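Local coordinates for protein TqaA (Penicillium aethiopicum, PDB 5DLK) that forms the terminal condensation-like domain of a fungal nonribosomal peptide synthetase, where it probably macrocyclizes a peptide carried on phosphopantetheine, at residues I97-H105 / V150-R158. Numbering follows the deposited sequence.
Sequences ILRTSFVEH and VLGGSLPVR
Ser-101, Phe-102 and Val-103 run along the irregular segment 150-158, their CA atoms 4.4 to 5.0 Å from those of Leu-155, Gly-153 and Leu-151, yet waters do much of the backbone pairing. One takes the N-H of Phe-102 and lies within hydrogen-bonding distance of Val-150 O and Ser-154 O; a second joins Glu-104 N to Leu-151 O; two more tie Leu-98 O to Val-157. The direct bond runs from Ser-101 OG to Gly-153 O, short at 2.6 Å, with the donor 16° out of the carbonyl plane of Gly-153. A chi1 of 157°, with OG roughly opposite the backbone N, swings the hydroxyl there. Gly-153 closes a type I turn begun at Val-150; with no CB in the way, Val-103 CG1 comes within 3.6 Å of Gly-153 CA, and the glycine's phi of 100° would in any case push a CB against the preceding carbonyl O. On the apolar side, Val-150 lies alongside Phe-102, Val-150 CG1 3.9 Å from Phe-102 CD1, while Pro-156 CG meets the ring edge near its plane, 4.2 Å from the same Phe-102 CD1. Leu-155 CD2 packs against Thr-100 O at 3.6 Å. Farther along, Leu-98 CD2 touches Val-157 CG2 at 3.8 Å. Within the condensation domain, the contact sets the edge strand 100-105, paired with 108-115, against the lead-in to strand 158-163 of the five-stranded sheet; Ile-62 of helix 56-63 touches both Phe-102 and Leu-151, and Ile-176 of strand 169-177 packs on Leu-98 and Val-157.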
# COMPACT_ATOMS: atom_id res chain seq x y z
N ILE A 97 -9.80 10.33 -5.50
CA ILE A 97 -9.01 9.17 -5.89
C ILE A 97 -9.92 8.03 -6.39
O ILE A 97 -9.53 7.26 -7.26
CB ILE A 97 -8.11 8.66 -4.72
CG1 ILE A 97 -7.11 7.61 -5.22
CG2 ILE A 97 -8.95 8.06 -3.61
CD1 ILE A 97 -6.23 8.10 -6.33
N LEU A 98 -11.15 7.96 -5.87
CA LEU A 98 -12.09 6.91 -6.28
C LEU A 98 -12.71 7.22 -7.66
O LEU A 98 -13.30 6.33 -8.28
CB LEU A 98 -13.18 6.72 -5.22
CG LEU A 98 -12.76 6.38 -3.79
CD1 LEU A 98 -13.95 6.18 -2.86
CD2 LEU A 98 -11.84 5.16 -3.75
N ARG A 99 -12.57 8.45 -8.14
CA ARG A 99 -13.00 8.76 -9.51
C ARG A 99 -11.82 9.03 -10.40
O ARG A 99 -11.90 9.83 -11.34
CB ARG A 99 -13.97 9.95 -9.54
CG ARG A 99 -13.97 10.80 -8.31
CD ARG A 99 -15.14 11.79 -8.34
NE ARG A 99 -15.05 12.69 -7.21
CZ ARG A 99 -14.38 13.83 -7.23
NH1 ARG A 99 -13.78 14.22 -8.34
NH2 ARG A 99 -14.33 14.58 -6.14
N THR A 100 -10.70 8.37 -10.11
CA THR A 100 -9.51 8.53 -10.92
C THR A 100 -9.32 7.38 -11.91
O THR A 100 -9.51 6.21 -11.58
CB THR A 100 -8.25 8.67 -10.00
OG1 THR A 100 -8.39 9.84 -9.20
CG2 THR A 100 -7.02 8.79 -10.80
N SER A 101 -8.93 7.76 -13.12
CA SER A 101 -8.63 6.86 -14.21
C SER A 101 -7.12 6.94 -14.48
O SER A 101 -6.52 8.02 -14.38
CB SER A 101 -9.45 7.27 -15.45
OG SER A 101 -8.89 6.85 -16.67
N PHE A 102 -6.49 5.81 -14.79
CA PHE A 102 -5.05 5.77 -15.02
C PHE A 102 -4.75 5.39 -16.45
O PHE A 102 -5.30 4.41 -16.96
CB PHE A 102 -4.36 4.76 -14.08
CG PHE A 102 -4.52 5.07 -12.63
CD1 PHE A 102 -5.65 4.66 -11.95
CD2 PHE A 102 -3.53 5.75 -11.93
CE1 PHE A 102 -5.81 4.96 -10.60
CE2 PHE A 102 -3.67 6.04 -10.60
CZ PHE A 102 -4.81 5.65 -9.92
N VAL A 103 -3.88 6.15 -17.10
CA VAL A 103 -3.36 5.71 -18.38
C VAL A 103 -1.88 6.01 -18.44
O VAL A 103 -1.34 6.72 -17.59
CB VAL A 103 -4.06 6.39 -19.60
CG1 VAL A 103 -5.55 6.09 -19.63
CG2 VAL A 103 -3.82 7.89 -19.60
N GLU A 104 -1.24 5.46 -19.45
CA GLU A 104 0.16 5.69 -19.67
C GLU A 104 0.31 6.77 -20.74
O GLU A 104 -0.30 6.67 -21.79
CB GLU A 104 0.83 4.40 -20.13
CG GLU A 104 2.08 3.98 -19.41
CD GLU A 104 2.49 2.57 -19.79
OE1 GLU A 104 2.23 2.14 -20.93
OE2 GLU A 104 3.06 1.87 -18.93
N HIS A 105 1.10 7.81 -20.47
CA HIS A 105 1.91 8.43 -21.53
C HIS A 105 3.34 8.74 -21.35
O HIS A 105 3.87 9.07 -20.28
CB HIS A 105 1.22 9.61 -22.10
CG HIS A 105 1.84 10.95 -21.87
ND1 HIS A 105 3.03 11.39 -22.41
CD2 HIS A 105 1.24 12.05 -21.30
CE1 HIS A 105 3.21 12.65 -22.03
NE2 HIS A 105 2.14 13.07 -21.36
N VAL A 150 -5.63 -1.76 -15.71
CA VAL A 150 -5.75 -0.47 -15.07
C VAL A 150 -5.24 0.65 -15.97
O VAL A 150 -5.84 1.71 -16.03
CB VAL A 150 -5.01 -0.44 -13.71
CG1 VAL A 150 -4.95 0.98 -13.15
CG2 VAL A 150 -5.70 -1.38 -12.72
N LEU A 151 -4.15 0.39 -16.69
CA LEU A 151 -3.55 1.45 -17.51
C LEU A 151 -4.30 1.66 -18.82
O LEU A 151 -3.94 2.54 -19.62
CB LEU A 151 -2.08 1.13 -17.79
CG LEU A 151 -1.23 1.32 -16.54
CD1 LEU A 151 0.24 1.02 -16.83
CD2 LEU A 151 -1.40 2.73 -15.96
N GLY A 152 -5.35 0.88 -19.04
CA GLY A 152 -6.25 1.11 -20.16
C GLY A 152 -7.21 2.27 -19.95
O GLY A 152 -7.89 2.71 -20.89
N GLY A 153 -7.28 2.77 -18.72
CA GLY A 153 -8.10 3.92 -18.39
C GLY A 153 -9.45 3.66 -17.74
O GLY A 153 -10.09 4.59 -17.25
N SER A 154 -9.90 2.41 -17.72
CA SER A 154 -11.17 2.08 -17.08
C SER A 154 -11.08 2.37 -15.58
O SER A 154 -10.07 2.03 -14.95
CB SER A 154 -11.53 0.61 -17.33
OG SER A 154 -12.68 0.23 -16.59
N LEU A 155 -12.09 3.01 -15.02
CA LEU A 155 -12.07 3.33 -13.59
C LEU A 155 -11.94 2.05 -12.76
O LEU A 155 -12.77 1.15 -12.88
CB LEU A 155 -13.34 4.07 -13.19
CG LEU A 155 -13.47 5.44 -13.86
CD1 LEU A 155 -14.94 5.82 -14.04
CD2 LEU A 155 -12.75 6.48 -13.03
N PRO A 156 -10.89 1.96 -11.93
CA PRO A 156 -10.76 0.70 -11.18
C PRO A 156 -11.80 0.58 -10.07
O PRO A 156 -12.12 -0.54 -9.70
CB PRO A 156 -9.34 0.76 -10.59
CG PRO A 156 -8.60 1.72 -11.49
CD PRO A 156 -9.65 2.77 -11.86
N VAL A 157 -12.29 1.70 -9.55
CA VAL A 157 -13.22 1.65 -8.42
C VAL A 157 -14.66 1.48 -8.94
O VAL A 157 -15.17 2.31 -9.70
CB VAL A 157 -13.10 2.88 -7.52
CG1 VAL A 157 -14.29 3.00 -6.56
CG2 VAL A 157 -11.79 2.81 -6.69
N ARG A 158 -15.28 0.39 -8.54
CA ARG A 158 -16.64 0.07 -8.99
C ARG A 158 -17.29 -0.88 -8.00
O ARG A 158 -16.61 -1.61 -7.28
CB ARG A 158 -16.62 -0.52 -10.40
CG ARG A 158 -15.70 -1.71 -10.60
CD ARG A 158 -15.66 -2.08 -12.10
NE ARG A 158 -15.21 -0.93 -12.87
CZ ARG A 158 -15.56 -0.66 -14.13
NH1 ARG A 158 -16.40 -1.47 -14.80
NH2 ARG A 158 -15.06 0.43 -14.72
O HOH W 1 -11.46 4.76 -9.96
O HOH W 2 -15.20 5.17 -9.94
O HOH W 3 -7.58 3.23 -14.86
O HOH W 4 -2.44 3.65 -21.43